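Uncharacterized protein GSU0716 (PDB 3BIJ) is of unknown function but belongs to the caspase-like C14 peptidase family, so it may be a cysteine-type endopeptidase. Local coordinates at residues A[43-48]-A[76-81]; A[86-91]-A[185-190]; A[174-177]-A[183-186]; A[224-229]-A[248-253]; A[234-237]-A[242-245]. All blocks are in the same frame, centred on the assembly; numbering follows the deposited sequence.

Contact 1 (A[43-48]-A[76-81])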
# COMPACT_ATOMS: atom_id res chain seq x y z
N ARG A 43 20.22 -33.23 22.84
CA ARG A 43 19.98 -32.93 24.25
C ARG A 43 19.80 -34.19 25.09
O ARG A 43 19.61 -34.11 26.30
CB ARG A 43 18.73 -32.05 24.38
CG ARG A 43 18.90 -30.62 23.91
CD ARG A 43 19.66 -29.78 24.92
NE ARG A 43 21.10 -30.02 24.86
CZ ARG A 43 21.97 -29.56 25.76
NH1 ARG A 43 21.53 -28.84 26.78
NH2 ARG A 43 23.27 -29.82 25.63
N GLY A 44 19.83 -35.36 24.45
CA GLY A 44 19.67 -36.60 25.19
C GLY A 44 18.25 -37.14 25.19
O GLY A 44 17.85 -37.85 26.11
N PHE A 45 17.51 -36.81 24.14
CA PHE A 45 16.13 -37.25 23.98
C PHE A 45 16.02 -38.49 23.10
O PHE A 45 16.79 -38.67 22.16
CB PHE A 45 15.31 -36.12 23.33
CG PHE A 45 14.64 -35.20 24.31
CD1 PHE A 45 13.50 -35.61 25.00
CD2 PHE A 45 15.15 -33.91 24.56
CE1 PHE A 45 12.87 -34.77 25.91
CE2 PHE A 45 14.54 -33.06 25.47
CZ PHE A 45 13.39 -33.49 26.16
N ALA A 46 15.09 -39.38 23.43
CA ALA A 46 14.85 -40.55 22.60
C ALA A 46 13.80 -40.01 21.63
O ALA A 46 12.61 -40.04 21.93
CB ALA A 46 14.27 -41.69 23.43
N VAL A 47 14.25 -39.51 20.49
CA VAL A 47 13.35 -38.91 19.51
C VAL A 47 12.71 -39.85 18.49
O VAL A 47 13.32 -40.82 18.04
CB VAL A 47 14.06 -37.76 18.75
CG1 VAL A 47 15.32 -38.29 18.10
CG2 VAL A 47 13.13 -37.16 17.70
N THR A 48 11.47 -39.54 18.14
CA THR A 48 10.66 -40.28 17.17
C THR A 48 10.09 -39.22 16.24
O THR A 48 9.38 -38.32 16.69
CB THR A 48 9.48 -40.99 17.85
OG1 THR A 48 9.97 -41.85 18.88
CG2 THR A 48 8.69 -41.81 16.85
N ILE A 76 10.94 -36.08 31.34
CA ILE A 76 10.38 -35.00 30.54
C ILE A 76 9.99 -35.44 29.12
O ILE A 76 10.76 -36.08 28.41
CB ILE A 76 11.37 -33.84 30.44
CG1 ILE A 76 10.82 -32.76 29.50
CG2 ILE A 76 12.73 -34.35 29.94
CD1 ILE A 76 11.69 -31.52 29.39
N PHE A 77 8.78 -35.08 28.72
CA PHE A 77 8.27 -35.40 27.41
C PHE A 77 8.26 -34.14 26.55
O PHE A 77 7.81 -33.08 26.99
CB PHE A 77 6.86 -35.95 27.52
CG PHE A 77 6.21 -36.20 26.19
CD1 PHE A 77 6.75 -37.12 25.31
CD2 PHE A 77 5.04 -35.54 25.83
CE1 PHE A 77 6.14 -37.37 24.07
CE2 PHE A 77 4.43 -35.78 24.60
CZ PHE A 77 4.98 -36.70 23.72
N MSE A 78 8.77 -34.24 25.33
CA MSE A 78 8.78 -33.11 24.43
C MSE A 78 7.95 -33.39 23.18
O MSE A 78 8.17 -34.39 22.49
CB MSE A 78 10.20 -32.78 24.00
CG MSE A 78 10.29 -31.48 23.25
SE MSE A 78 11.97 -31.19 22.41
CE MSE A 78 11.36 -30.75 20.64
N LEU A 79 7.01 -32.50 22.90
CA LEU A 79 6.15 -32.64 21.72
C LEU A 79 6.24 -31.39 20.86
O LEU A 79 5.90 -30.30 21.31
CB LEU A 79 4.70 -32.85 22.14
CG LEU A 79 3.63 -32.85 21.03
CD1 LEU A 79 3.97 -33.86 19.94
CD2 LEU A 79 2.27 -33.20 21.66
N SER A 80 6.70 -31.55 19.63
CA SER A 80 6.79 -30.41 18.73
C SER A 80 5.88 -30.74 17.55
O SER A 80 5.76 -31.90 17.17
CB SER A 80 8.22 -30.18 18.24
OG SER A 80 8.66 -31.25 17.44
N TYR A 81 5.24 -29.72 16.99
CA TYR A 81 4.33 -29.93 15.87
C TYR A 81 4.31 -28.79 14.87
O TYR A 81 4.18 -27.62 15.23
CB TYR A 81 2.90 -30.15 16.39
CG TYR A 81 1.81 -30.11 15.32
CD1 TYR A 81 1.13 -28.92 15.01
CD2 TYR A 81 1.48 -31.26 14.60
CE1 TYR A 81 0.15 -28.89 14.01
CE2 TYR A 81 0.51 -31.24 13.60
CZ TYR A 81 -0.15 -30.06 13.30
OH TYR A 81 -1.10 -30.04 12.30
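Phe45 makes a Met-aromatic contact with Met78 and an apolar contact with Ile76, inside the caspase-like alpha/beta fold. Strands 46-51 and 76-89 each pair in parallel with strand 4-10, so Phe45, at the approach to strand 46-51, reaches past strand 4-10 to strand 76-89. The register follows from that: the nearest CA atoms, those of Phe45 and Met78, are 8.4 Å apart. Only the long side chain of Phe45, carried over Ala6 of the middle strand, spans the gap. Ring atom CE1 lies 3.8 Å from CB of Met78, and CZ is 3.9 Å from CG2 of Ile76; both side chains cross that of Phe45 at about a right angle. The sulfur-aromatic term involves the selenium of the selenomethionine at Met78. With CG anti to the backbone N (chi1 -171°) and chi2 extended too (-169°), the chain carries SE above the ring face, 4.7 Å from the Phe45 centroid and 20° off its normal. Were Phe45 an alanine, Ile76 CG2 and the Met78 selenium would probably lose their aromatic partner, opening a gap beneath helix 29-42. The carbonyl O of Ile76 meets the edge of the Phe45 ring near its plane, 3.5 Å from CE1.

Contact 2 (A[86-91]-A[185-190])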
# COMPACT_ATOMS: atom_id res chain seq x y z
N GLY A 86 -6.69 -26.99 12.58
CA GLY A 86 -8.04 -27.10 12.05
C GLY A 86 -9.14 -26.68 12.99
O GLY A 86 -8.89 -26.30 14.13
N GLN A 87 -10.37 -26.73 12.50
CA GLN A 87 -11.52 -26.38 13.30
C GLN A 87 -12.66 -27.27 12.84
O GLN A 87 -12.86 -27.47 11.64
CB GLN A 87 -11.90 -24.91 13.11
CG GLN A 87 -10.80 -23.96 13.53
CD GLN A 87 -11.25 -22.50 13.59
OE1 GLN A 87 -11.98 -22.02 12.72
NE2 GLN A 87 -10.78 -21.78 14.61
N VAL A 88 -13.38 -27.84 13.80
CA VAL A 88 -14.51 -28.69 13.49
C VAL A 88 -15.70 -28.03 14.19
O VAL A 88 -15.59 -27.58 15.32
CB VAL A 88 -14.27 -30.14 13.98
CG1 VAL A 88 -13.98 -30.15 15.48
CG2 VAL A 88 -15.47 -30.99 13.66
N PRO A 89 -16.84 -27.92 13.50
CA PRO A 89 -18.03 -27.30 14.09
C PRO A 89 -18.45 -27.85 15.44
O PRO A 89 -18.46 -29.07 15.66
CB PRO A 89 -19.10 -27.50 13.03
CG PRO A 89 -18.65 -28.78 12.36
CD PRO A 89 -17.17 -28.53 12.20
N ASP A 90 -18.78 -26.90 16.32
CA ASP A 90 -19.25 -27.16 17.68
C ASP A 90 -20.77 -27.22 17.62
O ASP A 90 -21.47 -26.23 17.85
CB ASP A 90 -18.80 -26.03 18.62
CG ASP A 90 -19.36 -26.18 20.04
OD1 ASP A 90 -19.14 -25.28 20.87
OD2 ASP A 90 -20.02 -27.20 20.34
N THR A 91 -21.28 -28.41 17.30
CA THR A 91 -22.70 -28.65 17.18
C THR A 91 -23.48 -28.47 18.48
O THR A 91 -24.62 -28.91 18.60
CB THR A 91 -22.92 -30.07 16.60
OG1 THR A 91 -21.80 -30.90 16.93
CG2 THR A 91 -23.06 -30.01 15.10
N THR A 185 -18.76 -38.63 16.13
CA THR A 185 -18.46 -39.69 17.08
C THR A 185 -17.34 -39.25 18.01
O THR A 185 -17.44 -39.39 19.23
CB THR A 185 -18.04 -40.98 16.37
OG1 THR A 185 -19.14 -41.48 15.61
CG2 THR A 185 -17.60 -42.02 17.38
N ILE A 186 -16.28 -38.71 17.43
CA ILE A 186 -15.14 -38.23 18.19
C ILE A 186 -15.58 -37.16 19.18
O ILE A 186 -15.22 -37.21 20.36
CB ILE A 186 -14.09 -37.62 17.25
CG1 ILE A 186 -13.55 -38.70 16.31
CG2 ILE A 186 -12.97 -36.98 18.05
CD1 ILE A 186 -12.55 -38.21 15.30
N GLN A 187 -16.37 -36.21 18.69
CA GLN A 187 -16.84 -35.10 19.51
C GLN A 187 -17.69 -35.55 20.71
O GLN A 187 -17.75 -34.84 21.72
CB GLN A 187 -17.65 -34.13 18.64
CG GLN A 187 -17.61 -32.66 19.09
CD GLN A 187 -16.25 -32.01 18.85
OE1 GLN A 187 -15.33 -32.11 19.68
NE2 GLN A 187 -16.12 -31.34 17.71
N GLN A 188 -18.32 -36.72 20.59
CA GLN A 188 -19.18 -37.25 21.66
C GLN A 188 -18.49 -38.22 22.62
O GLN A 188 -19.00 -38.48 23.71
CB GLN A 188 -20.41 -37.94 21.06
CG GLN A 188 -21.43 -36.98 20.49
CD GLN A 188 -22.12 -36.16 21.56
OE1 GLN A 188 -21.47 -35.58 22.44
NE2 GLN A 188 -23.45 -36.10 21.50
N LYS A 189 -17.36 -38.77 22.20
CA LYS A 189 -16.61 -39.71 23.02
C LYS A 189 -15.36 -39.06 23.61
O LYS A 189 -14.51 -39.73 24.20
CB LYS A 189 -16.22 -40.95 22.20
CG LYS A 189 -15.19 -40.70 21.10
CD LYS A 189 -14.98 -41.93 20.23
CE LYS A 189 -14.49 -43.12 21.03
NZ LYS A 189 -14.45 -44.34 20.18
N THR A 190 -15.23 -37.74 23.43
CA THR A 190 -14.09 -37.01 23.98
C THR A 190 -14.58 -35.89 24.89
O THR A 190 -14.85 -34.78 24.44
CB THR A 190 -13.19 -36.39 22.86
OG1 THR A 190 -13.97 -35.54 22.01
CG2 THR A 190 -12.53 -37.48 22.03
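Val88 touches Gln187 where helix 180-189 covers the far end of strand 76-89, part of the central mixed sheet of the caspase-like fold, and the interaction is van der Waals in kind. CG1 of Val88 makes a close approach, 3.3 Å, to NE2 of Gln187, while the second methyl, CG2, is 4.1 Å from the same nitrogen. Val88 holds CG1 between its backbone N and carbonyl carbon (chi1 57°), and the two side chains approach from opposite directions. Gln187 bends at chi2 (71°), which turns its amide to the strand. The polar approach is slack by comparison: NE2 of Gln187 stands 3.9 Å from the carbonyl O of Pro89. Within the helix the bonding is more definite. Thr190 OG1 donates to Ile186 O at 2.7 Å, from above the carbonyl plane, and Lys189 N donates to the same oxygen at 3.2 Å from the opposite face, so two donors grip one acceptor near the helix end. Around the pair, Val88 also packs on Ile111 and Tyr176, and Asp90 O accepts a hydrogen bond from Lys232 of a second subunit. Chemically, an amide nitrogen set against a valine methyl implies that this contact contributes apolar, non-directional packing.

Contact 3 (A[174-177]-A[183-186])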
# COMPACT_ATOMS: atom_id res chain seq x y z
N ARG A 174 -16.19 -28.16 4.81
CA ARG A 174 -16.34 -29.18 3.78
C ARG A 174 -15.83 -30.52 4.33
O ARG A 174 -16.48 -31.56 4.14
CB ARG A 174 -15.55 -28.78 2.53
CG ARG A 174 -15.84 -29.66 1.31
CD ARG A 174 -14.76 -29.55 0.26
NE ARG A 174 -14.97 -28.47 -0.68
CZ ARG A 174 -14.05 -28.08 -1.57
NH1 ARG A 174 -14.30 -27.09 -2.42
NH2 ARG A 174 -12.86 -28.67 -1.59
N THR A 175 -14.68 -30.50 5.01
CA THR A 175 -14.11 -31.71 5.58
C THR A 175 -15.07 -32.29 6.61
O THR A 175 -15.26 -33.50 6.70
CB THR A 175 -12.75 -31.43 6.27
OG1 THR A 175 -11.81 -30.97 5.29
CG2 THR A 175 -12.20 -32.69 6.92
N TYR A 176 -15.69 -31.41 7.39
CA TYR A 176 -16.63 -31.88 8.40
C TYR A 176 -17.81 -32.58 7.73
O TYR A 176 -18.14 -33.71 8.08
CB TYR A 176 -17.14 -30.71 9.24
CG TYR A 176 -18.27 -31.10 10.15
CD1 TYR A 176 -18.04 -31.83 11.32
CD2 TYR A 176 -19.57 -30.76 9.84
CE1 TYR A 176 -19.08 -32.23 12.14
CE2 TYR A 176 -20.62 -31.15 10.65
CZ TYR A 176 -20.38 -31.88 11.79
OH TYR A 176 -21.43 -32.27 12.59
N ARG A 177 -18.44 -31.90 6.78
CA ARG A 177 -19.59 -32.47 6.07
C ARG A 177 -19.25 -33.82 5.44
O ARG A 177 -20.02 -34.77 5.56
CB ARG A 177 -20.10 -31.51 4.99
CG ARG A 177 -20.69 -30.20 5.54
CD ARG A 177 -21.43 -29.39 4.46
NE ARG A 177 -20.57 -28.98 3.36
CZ ARG A 177 -19.79 -27.90 3.36
NH1 ARG A 177 -19.78 -27.09 4.41
NH2 ARG A 177 -19.03 -27.64 2.31
N TYR A 183 -16.42 -37.29 12.76
CA TYR A 183 -16.16 -36.25 13.76
C TYR A 183 -17.23 -36.17 14.83
O TYR A 183 -16.95 -35.84 15.98
CB TYR A 183 -15.98 -34.89 13.08
CG TYR A 183 -14.66 -34.80 12.36
CD1 TYR A 183 -13.47 -34.79 13.08
CD2 TYR A 183 -14.59 -34.82 10.96
CE1 TYR A 183 -12.24 -34.82 12.43
CE2 TYR A 183 -13.36 -34.84 10.30
CZ TYR A 183 -12.19 -34.84 11.05
OH TYR A 183 -10.96 -34.89 10.44
N ASP A 184 -18.47 -36.48 14.47
CA ASP A 184 -19.53 -36.43 15.47
C ASP A 184 -19.27 -37.48 16.53
O ASP A 184 -19.52 -37.24 17.72
CB ASP A 184 -20.90 -36.64 14.83
CG ASP A 184 -21.36 -35.43 14.03
OD1 ASP A 184 -21.22 -34.30 14.55
OD2 ASP A 184 -21.86 -35.60 12.90
N THR A 185 -18.76 -38.63 16.13
CA THR A 185 -18.46 -39.69 17.08
C THR A 185 -17.34 -39.25 18.01
O THR A 185 -17.44 -39.39 19.23
CB THR A 185 -18.04 -40.98 16.37
OG1 THR A 185 -19.14 -41.48 15.61
CG2 THR A 185 -17.60 -42.02 17.38
N ILE A 186 -16.28 -38.71 17.43
CA ILE A 186 -15.14 -38.23 18.19
C ILE A 186 -15.58 -37.16 19.18
O ILE A 186 -15.22 -37.21 20.36
CB ILE A 186 -14.09 -37.62 17.25
CG1 ILE A 186 -13.55 -38.70 16.31
CG2 ILE A 186 -12.97 -36.98 18.05
CD1 ILE A 186 -12.55 -38.21 15.30
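The CA atoms of Tyr176 and Tyr183 come within 6.9 Å of each other, the nearest CA pair of segments 174-177 and 183-186, which lie on helix 169-178 and helix 180-189, two consecutive helices that are separated only by a short break in the caspase-like domain. A phenol-carboxylate hydrogen bond is the polar core of the contact. Tyr176 OH donates to Asp184 OD1 at 2.8 Å, meeting the oxygen on its syn side and 16° out of the carboxylate plane. The acceptor lies at the edge of the Tyr176 ring and in its plane, while the carboxylate stands almost upright to that ring, the two planes being 86° apart. Tyr176 reaches this position because its CG is anti to the backbone N (chi1 171°), which carries the hydroxyl from its own helix to the next. Donation from a phenol would probably favour the ionised form of Asp184. The apolar part lies beside it. CD1 of Tyr176 packs 4.1 Å from CB of Tyr183, the two side chains sliding past each other in opposite directions, and CG2 of Thr175 sits 4.2 Å from CE2 of Tyr183. The polar ends of these two neighbours are engaged elsewhere: Thr175 OG1 is bonded to Val171 O, and Tyr183 OH to Glu109 N on strand 109-111. Towards a second subunit, Arg177 forms a salt bridge with Asp35 of that neighbouring chain. On the Asp184 carboxylate the remaining oxygen, OD2, stays 3.4 Å from Tyr176 OH.

Contact 4 (A[224-229]-A[248-253])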
# COMPACT_ATOMS: atom_id res chain seq x y z
N THR A 224 9.67 -21.35 14.20
CA THR A 224 10.75 -22.32 14.31
C THR A 224 12.09 -21.74 13.84
O THR A 224 13.14 -21.96 14.46
CB THR A 224 10.43 -23.61 13.50
OG1 THR A 224 9.18 -24.15 13.95
CG2 THR A 224 11.52 -24.63 13.69
N GLY A 225 12.05 -21.00 12.74
CA GLY A 225 13.27 -20.40 12.22
C GLY A 225 13.94 -19.51 13.25
O GLY A 225 15.15 -19.56 13.41
N GLN A 226 13.16 -18.69 13.95
CA GLN A 226 13.73 -17.82 14.95
C GLN A 226 14.10 -18.59 16.21
O GLN A 226 15.01 -18.20 16.95
CB GLN A 226 12.79 -16.68 15.29
CG GLN A 226 12.60 -15.76 14.12
CD GLN A 226 13.92 -15.21 13.61
OE1 GLN A 226 14.13 -15.10 12.41
NE2 GLN A 226 14.81 -14.85 14.52
N LEU A 227 13.40 -19.69 16.47
CA LEU A 227 13.73 -20.50 17.63
C LEU A 227 15.15 -21.02 17.38
O LEU A 227 16.02 -20.89 18.23
CB LEU A 227 12.72 -21.66 17.79
CG LEU A 227 12.86 -22.68 18.94
CD1 LEU A 227 11.55 -23.47 19.14
CD2 LEU A 227 14.00 -23.62 18.62
N LEU A 228 15.40 -21.57 16.19
CA LEU A 228 16.73 -22.08 15.87
C LEU A 228 17.78 -20.97 15.88
O LEU A 228 18.94 -21.20 16.24
CB LEU A 228 16.72 -22.76 14.50
CG LEU A 228 15.78 -23.95 14.42
CD1 LEU A 228 15.67 -24.44 12.98
CD2 LEU A 228 16.27 -25.03 15.33
N ARG A 229 17.40 -19.77 15.48
CA ARG A 229 18.37 -18.69 15.46
C ARG A 229 18.84 -18.24 16.86
O ARG A 229 20.02 -17.94 17.04
CB ARG A 229 17.83 -17.50 14.66
CG ARG A 229 18.71 -16.25 14.72
CD ARG A 229 18.82 -15.51 13.39
NE ARG A 229 19.86 -16.07 12.54
CZ ARG A 229 20.55 -15.37 11.64
NH1 ARG A 229 21.48 -15.96 10.90
NH2 ARG A 229 20.31 -14.08 11.48
N VAL A 248 10.39 -13.83 20.68
CA VAL A 248 9.37 -12.84 20.37
C VAL A 248 10.00 -11.49 20.00
O VAL A 248 9.47 -10.77 19.17
CB VAL A 248 8.38 -12.62 21.55
CG1 VAL A 248 7.84 -13.96 22.01
CG2 VAL A 248 9.04 -11.87 22.67
N ARG A 249 11.13 -11.17 20.60
CA ARG A 249 11.79 -9.91 20.31
C ARG A 249 12.14 -9.77 18.84
O ARG A 249 12.12 -8.67 18.30
CB ARG A 249 13.06 -9.79 21.15
CG ARG A 249 13.24 -8.43 21.83
CD ARG A 249 12.04 -8.11 22.72
NE ARG A 249 12.24 -6.88 23.50
CZ ARG A 249 13.12 -6.78 24.49
NH1 ARG A 249 13.88 -7.82 24.82
NH2 ARG A 249 13.25 -5.63 25.14
N ARG A 250 12.43 -10.89 18.19
CA ARG A 250 12.82 -10.93 16.78
C ARG A 250 11.64 -11.08 15.82
O ARG A 250 11.75 -10.76 14.64
CB ARG A 250 13.79 -12.08 16.56
CG ARG A 250 14.96 -12.08 17.53
CD ARG A 250 15.82 -13.33 17.38
NE ARG A 250 16.45 -13.40 16.06
CZ ARG A 250 17.47 -12.65 15.67
NH1 ARG A 250 17.99 -11.74 16.50
NH2 ARG A 250 17.96 -12.80 14.46
N MSE A 251 10.53 -11.57 16.35
CA MSE A 251 9.31 -11.82 15.60
C MSE A 251 8.52 -10.57 15.26
O MSE A 251 8.49 -9.61 16.02
CB MSE A 251 8.41 -12.74 16.40
CG MSE A 251 9.00 -14.12 16.66
SE MSE A 251 9.10 -15.18 15.02
CE MSE A 251 7.22 -15.64 14.84
N PRO A 252 7.83 -10.57 14.11
CA PRO A 252 7.03 -9.43 13.68
C PRO A 252 5.80 -9.29 14.59
O PRO A 252 5.29 -10.29 15.12
CB PRO A 252 6.67 -9.79 12.24
CG PRO A 252 6.60 -11.29 12.26
CD PRO A 252 7.80 -11.66 13.11
N PRO A 253 5.29 -8.06 14.76
CA PRO A 253 4.12 -7.82 15.62
C PRO A 253 2.85 -8.57 15.26
O PRO A 253 1.98 -8.73 16.11
CB PRO A 253 3.95 -6.30 15.55
CG PRO A 253 4.47 -5.96 14.18
CD PRO A 253 5.72 -6.82 14.09
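Gln226 and Met251 form the apolar, closely packed part of this contact between helix 222-231 and the end of helix 240-250 with the loop that follows. CG of Gln226 lies 3.7 Å from the selenium of the selenomethionine at Met251, and CB of Gln226 follows at 4.0 Å, as the side chains slide past each other in opposite directions. Gln226 bends at chi2 (-56°), turning its amide to Arg250. There the amide end sits at the edge of the guanidinium, in its plane, with the two flat groups 29° apart. The modelled NE2 of Gln226 is 2.7 Å from Arg250 NE, but the amide is probably turned over, and a hydrogen bond is possible once it is reversed. The other side differs in charge, not in distance, and faces another chain. CD of Arg229 lies 3.0 Å from Arg250 NH2, the guanidinium planes 58° apart. Arg229 NH2 and Arg250 NH2 come to 4.0 Å because both form salt bridges with Asp97 OD2 of a neighbouring subunit, whose carboxylate should offset the paired charge. Losing Arg250 to an alanine is likely to cost that Asp97 one of its two arginine mates and free the Gln226 amide to turn. Within the caspase-like domain, Gln226 and Leu227 also pack on Ile247 of helix 240-250, while Leu227 on Met36 and Leu228 on Asp35 reach helix 29-42, and Thr224 OG1 bonds to Asp133 OD2 at the end of strand 127-133.

Contact 5 (A[234-237]-A[242-245])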
# COMPACT_ATOMS: atom_id res chain seq x y z
N GLY A 234 22.80 -24.67 20.15
CA GLY A 234 23.17 -25.01 21.52
C GLY A 234 24.04 -24.02 22.26
O GLY A 234 24.52 -24.33 23.35
N LEU A 235 24.27 -22.84 21.69
CA LEU A 235 25.09 -21.85 22.37
C LEU A 235 24.26 -20.92 23.25
O LEU A 235 24.81 -20.05 23.92
CB LEU A 235 25.86 -21.00 21.36
CG LEU A 235 27.27 -21.47 21.00
CD1 LEU A 235 27.22 -22.90 20.45
CD2 LEU A 235 27.85 -20.52 19.97
N TYR A 236 22.94 -21.10 23.24
CA TYR A 236 22.07 -20.24 24.04
C TYR A 236 22.15 -20.51 25.53
O TYR A 236 22.07 -21.65 25.99
CB TYR A 236 20.61 -20.36 23.58
CG TYR A 236 19.68 -19.50 24.40
CD1 TYR A 236 19.65 -18.11 24.23
CD2 TYR A 236 18.88 -20.05 25.42
CE1 TYR A 236 18.86 -17.30 25.06
CE2 TYR A 236 18.09 -19.25 26.25
CZ TYR A 236 18.09 -17.87 26.06
OH TYR A 236 17.37 -17.06 26.90
N LYS A 237 22.31 -19.43 26.30
CA LYS A 237 22.39 -19.52 27.75
C LYS A 237 21.16 -18.82 28.33
O LYS A 237 20.90 -17.66 28.01
CB LYS A 237 23.66 -18.81 28.25
CG LYS A 237 24.97 -19.39 27.76
CD LYS A 237 25.49 -20.52 28.65
CE LYS A 237 24.63 -21.77 28.57
NZ LYS A 237 24.73 -22.46 27.23
N SER A 242 13.42 -16.66 29.31
CA SER A 242 14.34 -15.84 28.53
C SER A 242 14.39 -16.28 27.08
O SER A 242 14.52 -15.46 26.18
CB SER A 242 15.74 -15.91 29.12
OG SER A 242 15.73 -15.39 30.43
N PHE A 243 14.30 -17.59 26.86
CA PHE A 243 14.35 -18.15 25.52
C PHE A 243 13.18 -17.57 24.73
O PHE A 243 13.34 -17.02 23.64
CB PHE A 243 14.26 -19.68 25.62
CG PHE A 243 14.48 -20.38 24.32
CD1 PHE A 243 15.59 -20.11 23.54
CD2 PHE A 243 13.58 -21.37 23.90
CE1 PHE A 243 15.81 -20.81 22.36
CE2 PHE A 243 13.79 -22.08 22.74
CZ PHE A 243 14.91 -21.81 21.96
N HIS A 244 12.00 -17.67 25.33
CA HIS A 244 10.78 -17.17 24.73
C HIS A 244 10.88 -15.67 24.46
O HIS A 244 10.60 -15.22 23.35
CB HIS A 244 9.62 -17.49 25.68
CG HIS A 244 8.33 -16.84 25.29
ND1 HIS A 244 7.62 -17.21 24.17
CD2 HIS A 244 7.63 -15.84 25.87
CE1 HIS A 244 6.54 -16.46 24.07
NE2 HIS A 244 6.52 -15.62 25.09
N LYS A 245 11.28 -14.89 25.46
CA LYS A 245 11.39 -13.43 25.29
C LYS A 245 12.36 -13.03 24.18
O LYS A 245 12.13 -12.05 23.46
CB LYS A 245 11.81 -12.77 26.61
CG LYS A 245 10.75 -12.86 27.70
CD LYS A 245 11.20 -12.20 29.00
CE LYS A 245 11.38 -10.68 28.85
NZ LYS A 245 10.07 -9.96 28.62
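Tyr236 and Phe243 meet because each holds its ring anti to its own backbone nitrogen, chi1 being 179° for the tyrosine and -172° for the phenylalanine. Those torsions extend the Tyr236 ring from its loop over the first part of helix 240-250 and bring the Phe243 ring obliquely against it. CD1 of Phe243 lies over one face of the Tyr236 ring, offset to the rim, and is 3.8 Å from CE2 of Tyr236. The ring centroids of Tyr236 and Phe243 are 5.3 Å apart with planes at 48°, an inclination intermediate between a parallel stack and an edge-to-face pair. CB of Phe243 adds a contact of 3.9 Å to Tyr236 CE2. In the caspase-like domain this joins the connection between helices 222-231 and 240-250 to the start of the second helix, and Trp231 and Leu227 of the first helix also touch the Phe243 ring, as does Pro274. The Tyr236 carbonyl is well served: Lys237 NZ donates to Tyr236 O at 3.0 Å, from well above the carbonyl plane, and Arg273 NH1 bonds to Tyr236 O and also to Gly234 O. The tyrosine hydroxyl, by contrast, approaches the helix backbone without bonding to it, Tyr236 OH being 3.1 Å from Phe243 N at a poor angle. The shortest approach of the contact is again made by this oxygen, with Tyr236 OH set 3.0 Å from CB of Ser242.

Contacts 2 and 3 form one cluster and contacts 4 and 5 another, on opposite sides of the chain's centre. Contacts 2 and 3 lie about 7 Å apart between centres, share Thr185 and Ile186, and touch through Val88 CG2 and Tyr176 CD1 at 3.6 Å. Contact 5 is nested inside the loop closed by contact 4, about 11 Å away between centres, and Leu227 CG meets Phe243 CZ at 3.8 Å. Contact 1 uses strand 76-89, as contact 2 does, yet their centres are about 28 Å apart. No ligand marks a pocket, so none of these contacts can be placed in an active site from the geometry alone.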